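Local coordinates for protein ectoine dioxygenase (Sphingopyxis alaskensis, PDB 4MHR) that hydroxylates L-ectoine to 5-hydroxyectoine, a protective osmolyte, as an iron(II)- and 2-oxoglutarate-dependent dioxygenase of the PhyH family, at residues E96-H104 against I133-P142; M167-E178 against G239-N250. One frame throughout, in Å; residues are numbered along the deposited sequence.

Interaction 1 of 2, residues E96-H104 against I133-P142; sequences EIRSIFEIH and IHQSRLNYKP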
loop_
_atom_site.group_PDB
_atom_site.type_symbol
_atom_site.label_atom_id
_atom_site.label_comp_id
_atom_site.label_asym_id
_atom_site.label_seq_id
_atom_site.Cartn_x
_atom_site.Cartn_y
_atom_site.Cartn_z
ATOM N N GLU A 96 -4.386 16.825 15.616
ATOM C CA GLU A 96 -3.208 15.915 15.603
ATOM C C GLU A 96 -3.175 15.154 14.290
ATOM O O GLU A 96 -4.203 14.550 13.878
ATOM C CB GLU A 96 -3.280 14.865 16.741
ATOM N N ILE A 97 -2.033 15.208 13.611
ATOM C CA ILE A 97 -1.884 14.597 12.268
ATOM C C ILE A 97 -1.857 13.051 12.384
ATOM O O ILE A 97 -1.282 12.492 13.323
ATOM C CB ILE A 97 -0.670 15.156 11.521
ATOM C CG1 ILE A 97 -0.914 16.622 11.188
ATOM C CG2 ILE A 97 -0.436 14.482 10.171
ATOM C CD1 ILE A 97 0.275 17.339 10.606
ATOM N N ARG A 98 -2.624 12.392 11.529
ATOM C CA ARG A 98 -2.563 10.934 11.392
ATOM C C ARG A 98 -1.973 10.479 10.034
ATOM O O ARG A 98 -1.146 9.552 10.018
ATOM C CB ARG A 98 -3.891 10.300 11.633
ATOM C CG ARG A 98 -4.365 10.409 13.106
ATOM C CD ARG A 98 -3.597 9.519 14.119
ATOM N NE ARG A 98 -3.860 9.941 15.514
ATOM C CZ ARG A 98 -3.086 10.805 16.180
ATOM N NH1 ARG A 98 -2.038 11.340 15.594
ATOM N NH2 ARG A 98 -3.376 11.159 17.423
ATOM N N SER A 99 -2.384 11.126 8.935
ATOM C CA SER A 99 -1.814 10.925 7.568
ATOM C C SER A 99 -1.610 12.229 6.761
ATOM O O SER A 99 -2.433 13.161 6.820
ATOM C CB SER A 99 -2.714 10.065 6.692
ATOM O OG SER A 99 -3.071 8.878 7.320
ATOM N N ILE A 100 -0.522 12.236 6.006
ATOM C CA ILE A 100 -0.235 13.196 4.946
ATOM C C ILE A 100 -0.186 12.480 3.556
ATOM O O ILE A 100 0.677 11.612 3.332
ATOM C CB ILE A 100 1.092 13.880 5.190
ATOM C CG1 ILE A 100 1.194 14.525 6.584
ATOM C CG2 ILE A 100 1.353 14.974 4.139
ATOM C CD1 ILE A 100 2.617 14.939 6.959
ATOM N N PHE A 101 -1.156 12.778 2.703
ATOM C CA PHE A 101 -1.251 12.230 1.322
ATOM C C PHE A 101 -0.354 13.013 0.390
ATOM O O PHE A 101 0.060 14.128 0.724
ATOM C CB PHE A 101 -2.696 12.287 0.819
ATOM C CG PHE A 101 -3.584 11.219 1.396
ATOM C CD1 PHE A 101 -3.691 9.981 0.784
ATOM C CD2 PHE A 101 -4.300 11.435 2.575
ATOM C CE1 PHE A 101 -4.509 9.002 1.294
ATOM C CE2 PHE A 101 -5.105 10.437 3.110
ATOM C CZ PHE A 101 -5.220 9.218 2.463
ATOM N N GLU A 102 0.009 12.420 -0.733
ATOM C CA GLU A 102 0.838 13.083 -1.747
ATOM C C GLU A 102 2.220 13.415 -1.259
ATOM O O GLU A 102 2.878 14.392 -1.718
ATOM C CB GLU A 102 0.128 14.342 -2.290
ATOM C CG GLU A 102 -1.088 14.045 -3.126
ATOM C CD GLU A 102 -0.626 13.497 -4.487
ATOM O OE1 GLU A 102 0.032 14.259 -5.229
ATOM O OE2 GLU A 102 -0.838 12.293 -4.785
ATOM N N ILE A 103 2.742 12.613 -0.349
ATOM C CA ILE A 103 4.096 12.895 0.108
ATOM C C ILE A 103 5.161 12.814 -0.962
ATOM O O ILE A 103 6.214 13.452 -0.852
ATOM C CB ILE A 103 4.601 12.020 1.255
ATOM C CG1 ILE A 103 4.402 10.528 0.963
ATOM C CG2 ILE A 103 3.955 12.417 2.541
ATOM C CD1 ILE A 103 5.093 9.667 2.008
ATOM N N HIS A 104 4.917 11.999 -1.963
ATOM C CA HIS A 104 5.866 11.860 -3.024
ATOM C C HIS A 104 5.912 13.157 -3.854
ATOM O O HIS A 104 6.893 13.393 -4.519
ATOM C CB HIS A 104 5.505 10.655 -3.914
ATOM C CG HIS A 104 4.299 10.893 -4.767
ATOM N ND1 HIS A 104 3.026 10.989 -4.260
ATOM C CD2 HIS A 104 4.182 11.116 -6.097
ATOM C CE1 HIS A 104 2.171 11.214 -5.238
ATOM N NE2 HIS A 104 2.849 11.282 -6.362
ATOM N N ILE A 133 3.175 6.760 -9.492
ATOM C CA ILE A 133 2.624 6.817 -8.132
ATOM C C ILE A 133 1.154 7.113 -8.173
ATOM O O ILE A 133 0.783 8.195 -8.535
ATOM C CB ILE A 133 3.359 7.818 -7.216
ATOM C CG1 ILE A 133 4.853 7.463 -7.160
ATOM C CG2 ILE A 133 2.749 7.788 -5.807
ATOM C CD1 ILE A 133 5.141 6.056 -6.659
ATOM N N HIS A 134 0.310 6.119 -7.866
ATOM C CA HIS A 134 -1.152 6.320 -7.839
ATOM C C HIS A 134 -1.546 7.141 -6.580
ATOM O O HIS A 134 -2.468 7.918 -6.588
ATOM C CB HIS A 134 -1.862 4.952 -7.866
ATOM C CG HIS A 134 -3.298 4.967 -7.428
ATOM N ND1 HIS A 134 -4.340 5.363 -8.246
ATOM C CD2 HIS A 134 -3.869 4.541 -6.273
ATOM C CE1 HIS A 134 -5.489 5.190 -7.613
ATOM N NE2 HIS A 134 -5.231 4.697 -6.412
ATOM N N GLN A 135 -0.851 6.915 -5.486
ATOM C CA GLN A 135 -1.183 7.533 -4.208
ATOM C C GLN A 135 0.008 7.320 -3.354
ATOM O O GLN A 135 0.662 6.280 -3.470
ATOM C CB GLN A 135 -2.352 6.794 -3.571
ATOM C CG GLN A 135 -2.728 7.308 -2.187
ATOM C CD GLN A 135 -3.744 6.400 -1.537
ATOM O OE1 GLN A 135 -3.406 5.532 -0.694
ATOM N NE2 GLN A 135 -4.982 6.536 -1.966
ATOM N N SER A 136 0.263 8.229 -2.427
ATOM C CA SER A 136 1.263 8.056 -1.372
ATOM C C SER A 136 0.758 8.620 -0.052
ATOM O O SER A 136 -0.148 9.489 -0.037
ATOM C CB SER A 136 2.575 8.702 -1.738
ATOM O OG SER A 136 2.525 10.118 -1.786
ATOM N N ARG A 137 1.291 8.127 1.068
ATOM C CA ARG A 137 0.838 8.672 2.379
ATOM C C ARG A 137 1.923 8.451 3.354
ATOM O O ARG A 137 2.512 7.360 3.350
ATOM C CB ARG A 137 -0.320 7.941 3.046
ATOM C CG ARG A 137 -1.502 7.525 2.289
ATOM C CD ARG A 137 -2.211 6.372 3.011
ATOM N NE ARG A 137 -2.816 6.798 4.254
ATOM C CZ ARG A 137 -4.082 6.566 4.622
ATOM N NH1 ARG A 137 -4.926 5.889 3.843
ATOM N NH2 ARG A 137 -4.504 7.023 5.797
ATOM N N LEU A 138 2.115 9.429 4.231
ATOM C CA LEU A 138 2.919 9.283 5.434
ATOM C C LEU A 138 1.920 9.123 6.567
ATOM O O LEU A 138 0.994 9.961 6.780
ATOM C CB LEU A 138 3.886 10.418 5.642
ATOM C CG LEU A 138 4.580 10.446 7.026
ATOM C CD1 LEU A 138 5.368 9.218 7.374
ATOM C CD2 LEU A 138 5.436 11.684 7.187
ATOM N N ASN A 139 2.041 7.986 7.237
ATOM C CA ASN A 139 1.140 7.616 8.334
ATOM C C ASN A 139 1.829 7.600 9.685
ATOM O O ASN A 139 2.966 7.119 9.795
ATOM C CB ASN A 139 0.593 6.234 8.112
ATOM C CG ASN A 139 -0.170 6.122 6.828
ATOM O OD1 ASN A 139 0.097 5.254 5.962
ATOM N ND2 ASN A 139 -1.136 7.000 6.679
ATOM N N TYR A 140 1.096 8.063 10.698
ATOM C CA TYR A 140 1.524 8.050 12.106
ATOM C C TYR A 140 0.375 7.623 12.973
ATOM O O TYR A 140 -0.723 8.209 12.935
ATOM C CB TYR A 140 1.926 9.403 12.531
ATOM C CG TYR A 140 2.317 9.464 13.979
ATOM C CD1 TYR A 140 1.398 9.884 14.979
ATOM C CD2 TYR A 140 3.579 9.099 14.357
ATOM C CE1 TYR A 140 1.785 9.936 16.297
ATOM C CE2 TYR A 140 3.964 9.133 15.670
ATOM C CZ TYR A 140 3.092 9.562 16.615
ATOM O OH TYR A 140 3.543 9.598 17.881
ATOM N N LYS A 141 0.590 6.565 13.725
ATOM C CA LYS A 141 -0.468 5.969 14.568
ATOM C C LYS A 141 0.148 6.034 15.971
ATOM O O LYS A 141 1.144 5.320 16.245
ATOM C CB LYS A 141 -0.731 4.523 14.155
ATOM C CG LYS A 141 -1.432 3.625 15.184
ATOM C CD LYS A 141 -1.202 2.135 14.914
ATOM C CE LYS A 141 -2.438 1.305 15.204
ATOM N NZ LYS A 141 -2.487 0.109 14.306
ATOM N N PRO A 142 -0.362 6.936 16.814
ATOM C CA PRO A 142 0.269 7.081 18.126
ATOM C C PRO A 142 0.125 5.859 19.022
ATOM O O PRO A 142 -0.759 5.045 18.850
ATOM C CB PRO A 142 -0.529 8.218 18.766
ATOM C CG PRO A 142 -1.902 8.047 18.168
ATOM C CD PRO A 142 -1.608 7.730 16.730
HETATM O O HOH W 1 -1.464 10.511 -2.873
HETATM O O HOH W 2 2.500 10.098 -9.421
#
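Strands 97-101 and 135-141 run antiparallel, their axes 157° apart and 4.4 Å at closest approach. Ile100 and Leu138 form the hydrogen-bonded pair, Ile100 N to Leu138 O and Leu138 N to Ile100 O, both 2.8 Å; Ser99 with Asn139 and Phe101 with Arg137 are non-hydrogen-bonded pairs beside it. Tyr140 N binds Arg98 O, and Glu102 N binds Ser136 O. On the face of Ser99 and Phe101, Arg137 bends at chi3 (68°), which brings its guanidinium back against strand 97-101. Phe101 CZ lies over the centre of one face while Ser99 OG grips the edge, 2.8 Å from Arg137 NH2; ring and guanidinium planes are 42° apart, so this is not a parallel stack. The strands are neighbours in the large antiparallel sheet of the cupin fold, and a classic beta bulge at Arg98 and Ser99, opposite Val89, interrupts the regular pairing. Gln135, an L-ectoine-binding residue, meets the Phe101 ring at its edge through CD, and its NE2 is held by Leu292 O. Past the end of strand 97-101, His104 ND1 and Ser136 OG share a 2.7 Å hydrogen bond in the plane of the imidazole, and Ile133 CG2 sits over the ring centre, 3.4 Å from the centroid, a CH-pi contact. At the far end Pro142 CD packs on one face of the Arg98 guanidinium, whose NE is salt-bridged to Glu91.

Interaction 2 of 2, residues M167-E178 against G239-N250; sequences MRALSMSVLLAE and GKPGTVILFDCN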
loop_
_atom_site.group_PDB
_atom_site.type_symbol
_atom_site.label_atom_id
_atom_site.label_comp_id
_atom_site.label_asym_id
_atom_site.label_seq_id
_atom_site.Cartn_x
_atom_site.Cartn_y
_atom_site.Cartn_z
ATOM N N MET A 167 -6.231 -5.467 -11.797
ATOM C CA MET A 167 -5.350 -5.691 -10.626
ATOM C C MET A 167 -3.924 -5.691 -11.094
ATOM O O MET A 167 -3.393 -6.741 -11.404
ATOM C CB MET A 167 -5.700 -7.002 -9.932
ATOM C CG MET A 167 -7.134 -6.969 -9.366
ATOM S SD MET A 167 -7.388 -8.552 -8.598
ATOM C CE MET A 167 -9.103 -8.383 -8.129
ATOM N N ARG A 168 -3.353 -4.508 -11.212
ATOM C CA ARG A 168 -2.004 -4.336 -11.729
ATOM C C ARG A 168 -1.328 -3.147 -11.025
ATOM O O ARG A 168 -0.660 -2.269 -11.600
ATOM C CB ARG A 168 -1.971 -4.279 -13.265
ATOM C CG ARG A 168 -0.548 -4.084 -13.736
ATOM C CD ARG A 168 0.247 -4.705 -14.836
ATOM N NE ARG A 168 -0.187 -4.537 -16.125
ATOM C CZ ARG A 168 0.429 -4.796 -17.321
ATOM N NH1 ARG A 168 1.695 -5.033 -17.614
ATOM N NH2 ARG A 168 -0.380 -4.739 -18.345
ATOM N N ALA A 169 -1.522 -3.133 -9.702
ATOM C CA ALA A 169 -0.939 -2.153 -8.806
ATOM C C ALA A 169 -0.464 -2.825 -7.555
ATOM O O ALA A 169 -0.953 -3.902 -7.165
ATOM C CB ALA A 169 -1.938 -1.033 -8.449
ATOM N N LEU A 170 0.493 -2.194 -6.894
ATOM C CA LEU A 170 0.922 -2.703 -5.608
ATOM C C LEU A 170 1.290 -1.613 -4.639
ATOM O O LEU A 170 1.607 -0.440 -5.047
ATOM C CB LEU A 170 2.075 -3.634 -5.761
ATOM C CG LEU A 170 3.339 -3.126 -6.358
ATOM C CD1 LEU A 170 4.208 -2.452 -5.332
ATOM C CD2 LEU A 170 4.116 -4.337 -6.806
ATOM N N SER A 171 1.240 -1.968 -3.358
ATOM C CA SER A 171 1.636 -1.017 -2.311
ATOM C C SER A 171 2.921 -1.422 -1.655
ATOM O O SER A 171 3.222 -2.640 -1.483
ATOM C CB SER A 171 0.557 -0.943 -1.250
ATOM O OG SER A 171 -0.650 -0.568 -1.910
ATOM N N MET A 172 3.738 -0.438 -1.367
ATOM C CA MET A 172 4.876 -0.661 -0.477
ATOM C C MET A 172 4.830 0.168 0.824
ATOM O O MET A 172 4.648 1.400 0.780
ATOM C CB MET A 172 6.137 -0.327 -1.185
ATOM C CG MET A 172 6.235 -0.923 -2.521
ATOM S SD MET A 172 7.948 -1.023 -3.028
ATOM C CE MET A 172 7.657 -1.401 -4.717
ATOM N N SER A 173 4.964 -0.505 1.981
ATOM C CA SER A 173 4.996 0.142 3.291
ATOM C C SER A 173 6.436 0.124 3.778
ATOM O O SER A 173 6.994 -0.947 4.002
ATOM C CB SER A 173 4.031 -0.542 4.268
ATOM O OG SER A 173 4.098 0.139 5.530
ATOM N N VAL A 174 7.101 1.282 3.827
ATOM C CA VAL A 174 8.469 1.371 4.376
ATOM C C VAL A 174 8.341 1.744 5.847
ATOM O O VAL A 174 7.859 2.848 6.175
ATOM C CB VAL A 174 9.228 2.496 3.676
ATOM C CG1 VAL A 174 10.636 2.647 4.181
ATOM C CG2 VAL A 174 9.149 2.347 2.210
ATOM N N LEU A 175 8.706 0.825 6.723
ATOM C CA LEU A 175 8.539 1.034 8.179
ATOM C C LEU A 175 9.540 2.075 8.711
ATOM O O LEU A 175 10.708 2.051 8.372
ATOM C CB LEU A 175 8.691 -0.246 8.965
ATOM C CG LEU A 175 7.847 -1.416 8.509
ATOM C CD1 LEU A 175 8.101 -2.547 9.495
ATOM C CD2 LEU A 175 6.376 -1.094 8.419
ATOM N N LEU A 176 9.028 3.058 9.429
ATOM C CA LEU A 176 9.856 4.161 9.975
ATOM C C LEU A 176 9.921 4.127 11.483
ATOM O O LEU A 176 10.734 4.795 12.080
ATOM C CB LEU A 176 9.327 5.493 9.540
ATOM C CG LEU A 176 9.344 5.746 8.015
ATOM C CD1 LEU A 176 8.554 6.976 7.670
ATOM C CD2 LEU A 176 10.743 5.916 7.524
ATOM N N ALA A 177 9.079 3.314 12.086
ATOM C CA ALA A 177 9.133 2.987 13.493
ATOM C C ALA A 177 8.934 1.504 13.479
ATOM O O ALA A 177 8.117 0.989 12.639
ATOM C CB ALA A 177 7.986 3.626 14.225
ATOM N N GLU A 178 9.615 0.838 14.404
ATOM C CA GLU A 178 9.526 -0.629 14.556
ATOM C C GLU A 178 8.091 -1.107 14.680
ATOM O O GLU A 178 7.313 -0.555 15.488
ATOM C CB GLU A 178 10.276 -1.142 15.813
ATOM C CG GLU A 178 9.882 -2.569 16.276
ATOM C CD GLU A 178 10.862 -3.679 15.911
ATOM O OE1 GLU A 178 12.073 -3.396 15.864
ATOM O OE2 GLU A 178 10.428 -4.847 15.676
ATOM N N GLY A 239 9.037 -5.854 11.594
ATOM C CA GLY A 239 10.384 -5.534 11.245
ATOM C C GLY A 239 10.861 -4.240 11.825
ATOM O O GLY A 239 10.093 -3.457 12.335
ATOM N N LYS A 240 12.159 -4.029 11.716
ATOM C CA LYS A 240 12.760 -2.768 12.186
ATOM C C LYS A 240 12.581 -1.686 11.127
ATOM O O LYS A 240 12.277 -1.977 9.945
ATOM C CB LYS A 240 14.246 -2.977 12.499
ATOM C CG LYS A 240 15.054 -3.501 11.328
ATOM C CD LYS A 240 16.532 -3.573 11.670
ATOM C CE LYS A 240 17.380 -3.733 10.419
ATOM N NZ LYS A 240 17.184 -5.079 9.824
ATOM N N PRO A 241 12.752 -0.440 11.540
ATOM C CA PRO A 241 12.649 0.633 10.601
ATOM C C PRO A 241 13.516 0.390 9.352
ATOM O O PRO A 241 14.636 -0.145 9.435
ATOM C CB PRO A 241 13.167 1.826 11.412
ATOM C CG PRO A 241 12.816 1.499 12.819
ATOM C CD PRO A 241 13.070 0.052 12.908
ATOM N N GLY A 242 12.973 0.733 8.180
ATOM C CA GLY A 242 13.678 0.482 6.918
ATOM C C GLY A 242 13.210 -0.790 6.197
ATOM O O GLY A 242 13.351 -0.889 4.993
ATOM N N THR A 243 12.587 -1.692 6.929
ATOM C CA THR A 243 11.875 -2.878 6.358
ATOM C C THR A 243 10.749 -2.462 5.435
ATOM O O THR A 243 10.037 -1.504 5.726
ATOM C CB THR A 243 11.301 -3.814 7.474
ATOM O OG1 THR A 243 12.349 -4.252 8.332
ATOM C CG2 THR A 243 10.579 -5.062 6.890
ATOM N N VAL A 244 10.624 -3.142 4.286
ATOM C CA VAL A 244 9.595 -2.814 3.306
ATOM C C VAL A 244 8.676 -3.964 3.127
ATOM O O VAL A 244 9.136 -5.108 2.929
ATOM C CB VAL A 244 10.168 -2.439 1.953
ATOM C CG1 VAL A 244 9.068 -1.852 1.034
ATOM C CG2 VAL A 244 11.219 -1.372 2.116
ATOM N N ILE A 245 7.397 -3.711 3.306
ATOM C CA ILE A 245 6.354 -4.740 3.181
ATOM C C ILE A 245 5.662 -4.423 1.868
ATOM O O ILE A 245 5.192 -3.284 1.675
ATOM C CB ILE A 245 5.335 -4.753 4.336
ATOM C CG1 ILE A 245 6.056 -5.081 5.630
ATOM C CG2 ILE A 245 4.328 -5.826 4.089
ATOM C CD1 ILE A 245 5.174 -4.863 6.822
ATOM N N LEU A 246 5.725 -5.355 0.907
ATOM C CA LEU A 246 5.147 -5.081 -0.433
ATOM C C LEU A 246 3.881 -5.935 -0.561
ATOM O O LEU A 246 3.904 -7.153 -0.250
ATOM C CB LEU A 246 6.029 -5.547 -1.539
ATOM C CG LEU A 246 7.222 -4.786 -2.002
ATOM C CD1 LEU A 246 8.336 -4.985 -0.991
ATOM C CD2 LEU A 246 7.617 -5.272 -3.363
ATOM N N PHE A 247 2.797 -5.349 -1.011
ATOM C CA PHE A 247 1.567 -6.149 -1.162
ATOM C C PHE A 247 0.724 -5.790 -2.372
ATOM O O PHE A 247 0.644 -4.613 -2.789
ATOM C CB PHE A 247 0.798 -6.256 0.142
ATOM C CG PHE A 247 0.337 -4.975 0.747
ATOM C CD1 PHE A 247 1.177 -4.231 1.539
ATOM C CD2 PHE A 247 -0.992 -4.527 0.569
ATOM C CE1 PHE A 247 0.746 -3.037 2.125
ATOM C CE2 PHE A 247 -1.453 -3.336 1.170
ATOM C CZ PHE A 247 -0.600 -2.596 1.975
ATOM N N ASP A 248 0.159 -6.846 -2.978
ATOM C CA ASP A 248 -0.725 -6.746 -4.120
ATOM C C ASP A 248 -1.928 -5.879 -3.773
ATOM O O ASP A 248 -2.470 -5.928 -2.645
ATOM C CB ASP A 248 -1.184 -8.121 -4.534
ATOM C CG ASP A 248 -2.144 -8.089 -5.706
ATOM O OD1 ASP A 248 -1.684 -7.940 -6.868
ATOM O OD2 ASP A 248 -3.363 -8.222 -5.445
ATOM N N CYS A 249 -2.354 -5.105 -4.758
ATOM C CA CYS A 249 -3.505 -4.243 -4.610
ATOM C C CYS A 249 -4.788 -4.870 -4.068
ATOM O O CYS A 249 -5.530 -4.196 -3.359
ATOM C CB CYS A 249 -3.839 -3.567 -5.951
ATOM S SG CYS A 249 -4.360 -4.685 -7.252
ATOM N N ASN A 250 -4.995 -6.165 -4.308
ATOM C CA ASN A 250 -6.194 -6.811 -3.897
ATOM C C ASN A 250 -6.051 -7.698 -2.638
ATOM O O ASN A 250 -6.942 -8.484 -2.335
ATOM C CB ASN A 250 -6.760 -7.623 -5.049
ATOM C CG ASN A 250 -8.172 -8.163 -4.741
ATOM O OD1 ASN A 250 -9.087 -7.433 -4.342
ATOM N ND2 ASN A 250 -8.329 -9.433 -4.926
HETATM O O HOH W 3 0.484 -6.481 -7.335
#
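Strand 169-175 pairs with strand 244-248, antiparallel, 166° between their directions. Ser171 with Phe247 and Ser173 with Ile245 are the hydrogen-bonded pairs, and Ser173 N to Ile245 O is almost straight (174°). The pairing continues beyond Val244 with Leu175 N bound to Thr243 O and Gly242 N to Leu175 O; there Lys240 to Thr243 make a type II turn, closed by Thr243 N and OG1, both donating to Lys240 O. Met167, at the other end, can be followed outward. Its CB lies 3.8 Å from Cys249 SG, and CG passes the same sulfur at a longer distance. SD then rests 3.7 Å from Asn250 CB, and the extended chain (chi2 180°) carries CE to the amide, 3.5 Å from both Asn250 CG and ND2. Cut back to alanine, this residue would have no SD or CE to set against Asn250, which would probably open a gap beside its amide. That amide is itself bonded through OD1 to Ser153 and through ND2 to the carbonyls of His193 and Thr195. These two strands are adjacent members of the large sheet of the cupin fold. On the face of Ser171 and Phe247, Ser171 CB stands over the Phe247 ring in a CH-pi contact, 3.9 Å from its centroid and offset toward the rim. The Phe247 ring also meets that of His253, an iron ligand. On the opposite face Met172 and Leu246 lie side by side, Met172 SD 4.0 Å from Leu246 CG. Asp248 OD2 accepts from Asn250 N in an Asx turn and is salt-bridged to Arg26, while a water joins OD1 to Ala169 O.

How the interactions relate
Both interactions belong to one seven-stranded antiparallel sheet, in which strand 264-273 lies between strand 131-141 of interaction 1 and strand 169-175 of interaction 2. Their centres are about 13 Å apart, yet they touch directly where Leu138 CD1 packs 3.9 Å from Leu176 CD1. Phe268 of the intervening strand meets Gln135 and Arg137 from interaction 1 and Ser171 from interaction 2. The two also converge on the active site: the side chains of Gln135 and Ser171 each come within about 4 Å of that of Trp158, a residue that helps to hold ectoine in place. Interaction 1 also contributes Lys141, which binds 2-oxoglutarate.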